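Side-chain contacts in putative glucoamylase (Bacteroides caccae ATCC 43185, PDB 4QT9), which probably hydrolyses glycosidic bonds in glucans or related glycans, as a putative glucoamylase with an alpha/alpha toroid fold: residues Pro48-Tyr51 with Val56-Gln59; Lys307-Asp312 with Gly337-Thr342; His361-Asn364 with Val369-Pro372; Asp377-Ser380 with Trp385-Gln388. One frame throughout, in Å; residues are numbered along the deposited sequence.

Interaction 1: Pro48-Tyr51 with Val56-Gln59; sequences PERY and VYPQ
Arg50 and Tyr57 make the apolar part of this contact, passing alongside each other with their tips headed opposite ways. The aliphatic stem of the arginine does the touching: CG of Arg50 comes in at the edge of the tyrosine ring, close to its plane, 3.7 Å from Tyr57 CE2. CG of Arg50 is placed between the backbone N and the carbonyl carbon (chi1 72°), and a bend at chi3 then turns the guanidinium until its plane stands 75° from that of the phenol. Beyond the stem, the phenol reaches across to Tyr51, whose CA lies 3.5 Å from Tyr57 OH; the same oxygen sits over one face of the Tyr51 ring, offset toward its rim. These residues belong to the short strand 50-52, which pairs antiparallel with strand 389-391, and to the surface loop that follows it. The polar link across the gap is one water, which donates to Arg50 O at 2.7 Å and is hydrogen-bonded to Tyr57 OH at 3.2 Å. That hydroxyl is also hydrogen-bonded to the backbone N of His52, and the imidazole of His52 stacks on the Tyr57 ring, which should restrict the ring's movement. The charged end of Arg50 looks elsewhere, with NE in a salt bridge to Asp61 and NH1 hydrogen-bonded to Tyr320 OH. Gln59 crosses it at about a right angle, and although Gln59 NE2 lies 3.3 Å from Arg50 NH2, both are donors and no bond joins them.

Interaction 2: Lys307-Asp312 with Gly337-Thr342; sequences KGFGPD and GVISPT
Ile339 sets its terminal methyl on the phenyl ring of Phe309, a CH-pi contact in which CD1 of Ile339 lies 3.8 Å from the centroid of the Phe309 ring and only 19° off the ring normal. Two turns within the isoleucine produce this approach. With chi1 at -65° the CG1 branch runs beside the backbone N, and with chi2 near -61° the methyl folds round instead of extending away from CA. CG2 points away from the phenylalanine, and only CG1 and CD1 meet the ring. Phe309 answers with its own CG on the side away from the carbonyl carbon, beside the backbone N, and the two side chains run antiparallel past one another. Within the face, the methyl is shifted toward the rim, and its nearest ring atom is CE1 of Phe309, 3.6 Å from Ile339 CD1. The contact joins two loops of the alpha/alpha toroid, one following helix 284-301 and the other leading into helix 341-345. At the far end of the ring, Phe309 CZ rests 3.7 Å from Gly337 CA, while Val338 N lies at the ring edge near its plane, 4.0 Å from CZ. Tyr306 meets Phe309 with its ring inclined, and Asn302 and Asp335 pack against it as well. Alongside the ring, a water lies 2.6 Å from Gly337 O, well placed to donate, and makes a weak, long link of 3.4 Å to Lys307 O; with other acceptors near, it cannot serve all at once. A backbone hydrogen bond joins Ile339 to Phe379.

Interaction 3: His361-Asn364 with Val369-Pro372; sequences HLYN and VFGP
In both Tyr363 and Phe370 CG stands opposite the backbone N (chi1 -173° and -170°), which carries the rings toward one another from the helix and the strand. The result is an offset edge-to-face pair: the CD1-CE1 edge of Tyr363 is presented to one face of Phe370, with the ring centroids 5.1 Å apart and the planes at 63°. The rings come closest where Tyr363 CE1 is 3.5 Å from Phe370 CE2, toward the rim of that face. One residue back on each segment, Val369 turns its CG2 methyl to the helix backbone, 3.2 Å from Leu362 O; this branch stands between the valine's own backbone N and carbonyl carbon. Leu362 and Val369 both also pack on Phe379, and helix 21-37 closes over the aromatic pair, with Thr27 touching both side chains and Arg31 lying against Phe370. No direct hydrogen bond crosses between the segments. This is hydrophobic docking of a short two-stranded antiparallel hairpin, 370-371 with 374-375, onto the last part of helix 352-364 in the alpha/alpha toroid.

Interaction 4: Asp377-Ser380 with Trp385-Gln388; sequences DAFS and WYPQ
Trp385 faces Ser380 as an antiparallel hydrogen-bonded pair, a single bridge. Ser380 N donates to Trp385 O at 3.0 Å, with 165° at the hydrogen, and Trp385 N returns a bond of 3.1 Å to Ser380 O. Trp385 O also takes a contact from the CA-H of Phe379. The indole follows the other segment backward: with CG of Trp385 opposite the backbone N (chi1 175°), its six-membered ring passes Ser380 and Phe379 to reach Ala378, where CZ3 of Trp385 stands 3.9 Å from Ala378 CB. CE3 of the indole passes close to the backbone N of Ser380, which lies at its edge. Tyr386 comes next and turns to Phe379. Its CD1 touches Phe379 CB at 3.7 Å, and the two rings are close to parallel, planes 14° apart, but slid so far that they barely overlap. Pro387 then bends back over the indole, its CD 3.5 Å above the plane of the Trp385 ring, over its centre, while its CG lies 3.4 Å from Ala378 O. Around the bridge, Ser380 OG is bonded to the backbone N of Asp383 within the connecting loop, and Tyr320 packs on Trp385. The two direct hydrogen bonds are thus both between backbones, and no side chain makes a hydrogen bond across the gap; they contribute carbon contacts, some of them against backbone O and N. The polar link is confined to one backbone pair, while packing by Trp385, Tyr386 and Pro387 is consistent with holding the segments together beyond it.

In the fold
Interactions 2, 3 and 4 touch one another, with centres 11 to 13 Å apart: 2 meets 3 through Asp312 against His361 and Pro341 against Leu362, and both meet 4. Interaction 1 lies on the surface, its centre about 15 Å from that of interaction 4, with no contact between them although nearest atoms come to about 4 Å. Strand 389-391 follows directly on interaction 4 and pairs with the strand of interaction 1. Chemistry follows place. The buried contacts 2 and 3 rest on methyl-aromatic and ring-ring packing, the partly buried contact 4 adds a backbone bridge, and the surface contact 1 uses water and an arginine whose charge is met outside it.

Interaction 1: Pro48-Tyr51 with Val56-Gln59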
loop_
_atom_site.group_PDB
_atom_site.type_symbol
_atom_site.label_atom_id
_atom_site.label_comp_id
_atom_site.label_asym_id
_atom_site.label_seq_id
_atom_site.Cartn_x
_atom_site.Cartn_y
_atom_site.Cartn_z
ATOM N N PRO A 48 11.529 4.199 -6.601
ATOM C CA PRO A 48 12.000 2.997 -7.315
ATOM C C PRO A 48 11.402 1.757 -6.649
ATOM O O PRO A 48 11.114 1.802 -5.454
ATOM C CB PRO A 48 13.533 3.044 -7.139
ATOM C CG PRO A 48 13.748 3.820 -5.887
ATOM C CD PRO A 48 12.579 4.774 -5.723
ATOM N N GLU A 49 11.218 0.658 -7.401
ATOM C CA GLU A 49 10.693 -0.593 -6.862
ATOM C C GLU A 49 11.511 -0.987 -5.602
ATOM O O GLU A 49 10.936 -1.298 -4.559
ATOM C CB GLU A 49 10.759 -1.701 -7.945
ATOM C CG GLU A 49 10.342 -3.093 -7.474
ATOM C CD GLU A 49 8.907 -3.226 -6.993
ATOM O OE1 GLU A 49 7.980 -2.799 -7.720
ATOM O OE2 GLU A 49 8.708 -3.778 -5.889
ATOM N N ARG A 50 12.848 -0.894 -5.706
ATOM C CA ARG A 50 13.797 -1.270 -4.672
ATOM C C ARG A 50 14.983 -0.295 -4.550
ATOM O O ARG A 50 15.328 0.416 -5.508
ATOM C CB ARG A 50 14.339 -2.690 -4.960
ATOM C CG ARG A 50 15.320 -2.820 -6.141
ATOM C CD ARG A 50 15.405 -4.248 -6.638
ATOM N NE ARG A 50 14.340 -4.546 -7.604
ATOM C CZ ARG A 50 13.357 -5.430 -7.445
ATOM N NH1 ARG A 50 13.250 -6.128 -6.313
ATOM N NH2 ARG A 50 12.478 -5.629 -8.413
ATOM N N TYR A 51 15.627 -0.313 -3.373
ATOM C CA TYR A 51 16.838 0.441 -3.070
ATOM C C TYR A 51 17.794 -0.485 -2.331
ATOM O O TYR A 51 17.448 -1.008 -1.268
ATOM C CB TYR A 51 16.543 1.718 -2.257
ATOM C CG TYR A 51 17.749 2.626 -2.164
ATOM C CD1 TYR A 51 18.747 2.397 -1.220
ATOM C CD2 TYR A 51 17.916 3.682 -3.047
ATOM C CE1 TYR A 51 19.898 3.176 -1.183
ATOM C CE2 TYR A 51 19.058 4.475 -3.017
ATOM C CZ TYR A 51 20.043 4.228 -2.075
ATOM O OH TYR A 51 21.154 5.043 -2.021
ATOM N N VAL A 56 24.157 -3.405 -5.552
ATOM C CA VAL A 56 24.046 -4.582 -6.416
ATOM C C VAL A 56 22.567 -4.863 -6.707
ATOM O O VAL A 56 21.788 -5.184 -5.797
ATOM C CB VAL A 56 24.764 -5.843 -5.847
ATOM C CG1 VAL A 56 24.930 -6.910 -6.926
ATOM C CG2 VAL A 56 26.121 -5.493 -5.232
ATOM N N TYR A 57 22.197 -4.745 -7.991
ATOM C CA TYR A 57 20.847 -4.944 -8.487
ATOM C C TYR A 57 20.812 -6.157 -9.438
ATOM O O TYR A 57 21.231 -6.046 -10.594
ATOM C CB TYR A 57 20.339 -3.655 -9.174
ATOM C CG TYR A 57 20.091 -2.523 -8.202
ATOM C CD1 TYR A 57 21.136 -1.718 -7.758
ATOM C CD2 TYR A 57 18.809 -2.265 -7.711
ATOM C CE1 TYR A 57 20.924 -0.700 -6.835
ATOM C CE2 TYR A 57 18.577 -1.225 -6.810
ATOM C CZ TYR A 57 19.645 -0.451 -6.360
ATOM O OH TYR A 57 19.438 0.581 -5.459
ATOM N N PRO A 58 20.313 -7.327 -8.968
ATOM C CA PRO A 58 20.260 -8.521 -9.844
ATOM C C PRO A 58 19.505 -8.296 -11.169
ATOM O O PRO A 58 19.907 -8.834 -12.207
ATOM C CB PRO A 58 19.542 -9.553 -8.976
ATOM C CG PRO A 58 19.834 -9.120 -7.569
ATOM C CD PRO A 58 19.800 -7.630 -7.616
ATOM N N GLN A 59 18.433 -7.479 -11.145
ATOM C CA GLN A 59 17.659 -7.191 -12.348
ATOM C C GLN A 59 18.143 -5.897 -13.041
ATOM O O GLN A 59 17.567 -5.501 -14.061
ATOM C CB GLN A 59 16.164 -7.107 -12.017
ATOM C CG GLN A 59 15.542 -8.437 -11.582
ATOM C CD GLN A 59 14.038 -8.400 -11.697
ATOM O OE1 GLN A 59 13.431 -9.098 -12.520
ATOM N NE2 GLN A 59 13.400 -7.556 -10.898
HETATM O O HOH W 1 17.010 2.066 -6.854
#

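Interaction 2: Lys307-Asp312 with Gly337-Thr342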
loop_
_atom_site.group_PDB
_atom_site.type_symbol
_atom_site.label_atom_id
_atom_site.label_comp_id
_atom_site.label_asym_id
_atom_site.label_seq_id
_atom_site.Cartn_x
_atom_site.Cartn_y
_atom_site.Cartn_z
ATOM N N LYS A 307 14.494 -18.420 15.574
ATOM C CA LYS A 307 15.120 -17.545 16.553
ATOM C C LYS A 307 14.476 -16.155 16.515
ATOM O O LYS A 307 14.198 -15.630 15.439
ATOM C CB LYS A 307 16.646 -17.449 16.308
ATOM C CG LYS A 307 17.386 -16.650 17.379
ATOM C CD LYS A 307 18.829 -16.302 17.026
ATOM C CE LYS A 307 19.326 -15.244 17.980
ATOM N NZ LYS A 307 20.723 -14.832 17.701
ATOM N N GLY A 308 14.216 -15.606 17.697
ATOM C CA GLY A 308 13.718 -14.248 17.845
ATOM C C GLY A 308 12.222 -14.030 17.850
ATOM O O GLY A 308 11.781 -13.003 18.372
ATOM N N PHE A 309 11.437 -14.956 17.257
ATOM C CA PHE A 309 9.961 -14.832 17.164
ATOM C C PHE A 309 9.337 -14.771 18.563
ATOM O O PHE A 309 9.701 -15.572 19.413
ATOM C CB PHE A 309 9.369 -16.013 16.373
ATOM C CG PHE A 309 9.407 -15.953 14.862
ATOM C CD1 PHE A 309 10.538 -15.489 14.192
ATOM C CD2 PHE A 309 8.350 -16.451 14.105
ATOM C CE1 PHE A 309 10.590 -15.473 12.794
ATOM C CE2 PHE A 309 8.410 -16.447 12.706
ATOM C CZ PHE A 309 9.517 -15.927 12.056
ATOM N N GLY A 310 8.494 -13.773 18.812
ATOM C CA GLY A 310 7.879 -13.577 20.124
ATOM C C GLY A 310 7.065 -12.299 20.247
ATOM O O GLY A 310 6.830 -11.635 19.243
ATOM N N PRO A 311 6.631 -11.898 21.473
ATOM C CA PRO A 311 5.804 -10.670 21.605
ATOM C C PRO A 311 6.529 -9.382 21.232
ATOM O O PRO A 311 5.874 -8.415 20.860
ATOM C CB PRO A 311 5.398 -10.653 23.084
ATOM C CG PRO A 311 5.714 -12.036 23.602
ATOM C CD PRO A 311 6.824 -12.569 22.776
ATOM N N ASP A 312 7.869 -9.366 21.310
ATOM C CA ASP A 312 8.671 -8.196 20.938
ATOM C C ASP A 312 9.101 -8.264 19.468
ATOM O O ASP A 312 9.651 -7.296 18.959
ATOM C CB ASP A 312 9.921 -8.087 21.836
ATOM C CG ASP A 312 9.640 -7.950 23.323
ATOM O OD1 ASP A 312 9.084 -6.896 23.733
ATOM O OD2 ASP A 312 9.997 -8.884 24.083
ATOM N N GLY A 337 10.828 -18.025 8.578
ATOM C CA GLY A 337 11.731 -17.511 9.609
ATOM C C GLY A 337 12.113 -16.074 9.380
ATOM O O GLY A 337 13.060 -15.559 9.979
ATOM N N VAL A 338 11.351 -15.410 8.528
ATOM C CA VAL A 338 11.629 -14.041 8.114
ATOM C C VAL A 338 10.604 -13.077 8.705
ATOM O O VAL A 338 9.398 -13.252 8.508
ATOM C CB VAL A 338 11.680 -13.947 6.567
ATOM C CG1 VAL A 338 11.780 -12.513 6.107
ATOM C CG2 VAL A 338 12.820 -14.795 5.994
ATOM N N ILE A 339 11.107 -12.044 9.415
ATOM C CA ILE A 339 10.288 -10.970 9.986
ATOM C C ILE A 339 10.447 -9.801 9.040
ATOM O O ILE A 339 11.554 -9.570 8.579
ATOM C CB ILE A 339 10.689 -10.615 11.468
ATOM C CG1 ILE A 339 10.433 -11.792 12.466
ATOM C CG2 ILE A 339 10.043 -9.300 11.966
ATOM C CD1 ILE A 339 8.912 -12.314 12.645
ATOM N N SER A 340 9.348 -9.114 8.706
ATOM C CA SER A 340 9.330 -7.932 7.862
ATOM C C SER A 340 8.805 -6.777 8.706
ATOM O O SER A 340 7.639 -6.819 9.090
ATOM C CB SER A 340 8.472 -8.157 6.620
ATOM O OG SER A 340 8.794 -9.394 6.004
ATOM N N PRO A 341 9.667 -5.778 9.069
ATOM C CA PRO A 341 9.212 -4.658 9.929
ATOM C C PRO A 341 7.931 -3.947 9.466
ATOM O O PRO A 341 7.151 -3.523 10.311
ATOM C CB PRO A 341 10.409 -3.698 9.906
ATOM C CG PRO A 341 11.591 -4.586 9.706
ATOM C CD PRO A 341 11.106 -5.641 8.738
ATOM N N THR A 342 7.658 -3.901 8.151
ATOM C CA THR A 342 6.438 -3.265 7.650
ATOM C C THR A 342 5.168 -3.903 8.211
ATOM O O THR A 342 4.190 -3.191 8.431
ATOM C CB THR A 342 6.408 -3.237 6.117
ATOM O OG1 THR A 342 5.470 -2.250 5.693
ATOM C CG2 THR A 342 6.101 -4.615 5.475
HETATM O O HOH W 2 14.380 -16.444 12.098
#

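Interaction 3: His361-Asn364 with Val369-Pro372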
loop_
_atom_site.group_PDB
_atom_site.type_symbol
_atom_site.label_atom_id
_atom_site.label_comp_id
_atom_site.label_asym_id
_atom_site.label_seq_id
_atom_site.Cartn_x
_atom_site.Cartn_y
_atom_site.Cartn_z
ATOM N N HIS A 361 11.872 -2.703 19.917
ATOM C CA HIS A 361 12.773 -3.870 19.856
ATOM C C HIS A 361 13.627 -3.846 18.580
ATOM O O HIS A 361 14.836 -4.057 18.671
ATOM C CB HIS A 361 11.967 -5.178 19.936
ATOM C CG HIS A 361 12.789 -6.426 19.853
ATOM N ND1 HIS A 361 13.468 -6.917 20.951
ATOM C CD2 HIS A 361 12.986 -7.262 18.807
ATOM C CE1 HIS A 361 14.080 -8.014 20.534
ATOM N NE2 HIS A 361 13.815 -8.264 19.253
ATOM N N LEU A 362 12.998 -3.583 17.391
ATOM C CA LEU A 362 13.717 -3.534 16.117
ATOM C C LEU A 362 14.741 -2.395 16.121
ATOM O O LEU A 362 15.896 -2.619 15.749
ATOM C CB LEU A 362 12.762 -3.414 14.918
ATOM C CG LEU A 362 11.808 -4.577 14.673
ATOM C CD1 LEU A 362 10.876 -4.271 13.523
ATOM C CD2 LEU A 362 12.556 -5.877 14.484
ATOM N N TYR A 363 14.356 -1.207 16.625
ATOM C CA TYR A 363 15.277 -0.077 16.767
ATOM C C TYR A 363 16.477 -0.458 17.651
ATOM O O TYR A 363 17.609 -0.143 17.304
ATOM C CB TYR A 363 14.533 1.121 17.366
ATOM C CG TYR A 363 15.360 2.386 17.393
ATOM C CD1 TYR A 363 15.541 3.149 16.243
ATOM C CD2 TYR A 363 16.007 2.794 18.559
ATOM C CE1 TYR A 363 16.362 4.279 16.248
ATOM C CE2 TYR A 363 16.824 3.925 18.576
ATOM C CZ TYR A 363 17.001 4.662 17.419
ATOM O OH TYR A 363 17.789 5.789 17.450
ATOM N N ASN A 364 16.245 -1.182 18.753
ATOM C CA ASN A 364 17.322 -1.583 19.667
ATOM C C ASN A 364 18.270 -2.643 19.077
ATOM O O ASN A 364 19.378 -2.801 19.596
ATOM C CB ASN A 364 16.754 -2.055 21.000
ATOM C CG ASN A 364 16.257 -0.914 21.861
ATOM O OD1 ASN A 364 16.778 0.217 21.823
ATOM N ND2 ASN A 364 15.244 -1.193 22.674
ATOM N N VAL A 369 19.440 -3.728 11.279
ATOM C CA VAL A 369 18.040 -3.721 10.770
ATOM C C VAL A 369 17.537 -2.276 10.529
ATOM O O VAL A 369 16.695 -2.080 9.657
ATOM C CB VAL A 369 17.006 -4.530 11.601
ATOM C CG1 VAL A 369 17.339 -6.021 11.630
ATOM C CG2 VAL A 369 16.840 -3.967 13.007
ATOM N N PHE A 370 18.062 -1.275 11.278
ATOM C CA PHE A 370 17.629 0.106 11.114
ATOM C C PHE A 370 18.687 0.886 10.328
ATOM O O PHE A 370 19.690 1.313 10.893
ATOM C CB PHE A 370 17.309 0.753 12.479
ATOM C CG PHE A 370 16.617 2.099 12.377
ATOM C CD1 PHE A 370 15.348 2.207 11.816
ATOM C CD2 PHE A 370 17.224 3.249 12.872
ATOM C CE1 PHE A 370 14.704 3.439 11.736
ATOM C CE2 PHE A 370 16.578 4.489 12.787
ATOM C CZ PHE A 370 15.314 4.568 12.226
ATOM N N GLY A 371 18.479 1.006 9.023
ATOM C CA GLY A 371 19.430 1.668 8.132
ATOM C C GLY A 371 19.182 3.137 7.838
ATOM O O GLY A 371 18.406 3.787 8.548
ATOM N N PRO A 372 19.836 3.692 6.778
ATOM C CA PRO A 372 19.680 5.131 6.486
ATOM C C PRO A 372 18.258 5.565 6.113
ATOM O O PRO A 372 17.871 6.663 6.496
ATOM C CB PRO A 372 20.648 5.375 5.313
ATOM C CG PRO A 372 20.908 4.021 4.737
ATOM C CD PRO A 372 20.823 3.065 5.875
#

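Interaction 4: Asp377-Ser380 with Trp385-Gln388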
loop_
_atom_site.group_PDB
_atom_site.type_symbol
_atom_site.label_atom_id
_atom_site.label_comp_id
_atom_site.label_asym_id
_atom_site.label_seq_id
_atom_site.Cartn_x
_atom_site.Cartn_y
_atom_site.Cartn_z
ATOM N N ASP A 377 14.040 -4.201 4.711
ATOM C CA ASP A 377 12.845 -4.945 4.265
ATOM C C ASP A 377 12.465 -6.193 5.102
ATOM O O ASP A 377 11.293 -6.395 5.451
ATOM C CB ASP A 377 13.035 -5.403 2.827
ATOM C CG ASP A 377 11.719 -5.729 2.213
ATOM O OD1 ASP A 377 10.810 -4.887 2.308
ATOM O OD2 ASP A 377 11.573 -6.856 1.682
ATOM N N ALA A 378 13.432 -7.069 5.307
ATOM C CA ALA A 378 13.184 -8.308 6.002
ATOM C C ALA A 378 14.468 -8.790 6.606
ATOM O O ALA A 378 15.514 -8.255 6.258
ATOM C CB ALA A 378 12.628 -9.334 5.034
ATOM N N PHE A 379 14.393 -9.753 7.537
ATOM C CA PHE A 379 15.584 -10.329 8.172
ATOM C C PHE A 379 15.234 -11.668 8.795
ATOM O O PHE A 379 14.089 -11.905 9.179
ATOM C CB PHE A 379 16.217 -9.370 9.221
ATOM C CG PHE A 379 15.370 -9.131 10.453
ATOM C CD1 PHE A 379 15.466 -9.972 11.557
ATOM C CD2 PHE A 379 14.457 -8.083 10.496
ATOM C CE1 PHE A 379 14.658 -9.774 12.676
ATOM C CE2 PHE A 379 13.666 -7.875 11.624
ATOM C CZ PHE A 379 13.769 -8.725 12.704
ATOM N N SER A 380 16.226 -12.543 8.901
ATOM C CA SER A 380 16.058 -13.829 9.547
ATOM C C SER A 380 17.114 -13.979 10.650
ATOM O O SER A 380 18.298 -14.141 10.331
ATOM C CB SER A 380 16.149 -14.964 8.533
ATOM O OG SER A 380 16.276 -16.206 9.214
ATOM N N TRP A 385 20.602 -13.538 8.365
ATOM C CA TRP A 385 20.400 -12.891 7.091
ATOM C C TRP A 385 19.839 -11.488 7.358
ATOM O O TRP A 385 18.703 -11.361 7.790
ATOM C CB TRP A 385 19.458 -13.780 6.250
ATOM C CG TRP A 385 19.043 -13.186 4.936
ATOM C CD1 TRP A 385 19.807 -13.053 3.811
ATOM C CD2 TRP A 385 17.742 -12.684 4.603
ATOM N NE1 TRP A 385 19.055 -12.497 2.795
ATOM C CE2 TRP A 385 17.781 -12.272 3.252
ATOM C CE3 TRP A 385 16.535 -12.551 5.319
ATOM C CZ2 TRP A 385 16.673 -11.695 2.610
ATOM C CZ3 TRP A 385 15.439 -11.994 4.681
ATOM C CH2 TRP A 385 15.516 -11.555 3.350
ATOM N N TYR A 386 20.659 -10.451 7.179
ATOM C CA TYR A 386 20.287 -9.042 7.426
ATOM C C TYR A 386 20.549 -8.173 6.168
ATOM O O TYR A 386 21.486 -7.371 6.148
ATOM C CB TYR A 386 21.040 -8.500 8.659
ATOM C CG TYR A 386 20.716 -9.253 9.935
ATOM C CD1 TYR A 386 19.583 -8.942 10.679
ATOM C CD2 TYR A 386 21.567 -10.247 10.422
ATOM C CE1 TYR A 386 19.262 -9.649 11.843
ATOM C CE2 TYR A 386 21.266 -10.952 11.598
ATOM C CZ TYR A 386 20.116 -10.638 12.309
ATOM O OH TYR A 386 19.807 -11.277 13.481
ATOM N N PRO A 387 19.719 -8.326 5.105
ATOM C CA PRO A 387 19.953 -7.549 3.881
ATOM C C PRO A 387 19.779 -6.045 4.080
ATOM O O PRO A 387 18.862 -5.591 4.753
ATOM C CB PRO A 387 18.906 -8.094 2.897
ATOM C CG PRO A 387 17.821 -8.635 3.771
ATOM C CD PRO A 387 18.552 -9.219 4.952
ATOM N N GLN A 388 20.671 -5.280 3.500
ATOM C CA GLN A 388 20.604 -3.835 3.594
ATOM C C GLN A 388 19.849 -3.359 2.356
ATOM O O GLN A 388 20.405 -2.712 1.466
ATOM C CB GLN A 388 22.014 -3.253 3.753
ATOM C CG GLN A 388 22.744 -3.875 4.955
ATOM C CD GLN A 388 23.888 -3.040 5.435
ATOM O OE1 GLN A 388 24.598 -2.396 4.652
ATOM N NE2 GLN A 388 24.132 -3.090 6.743
#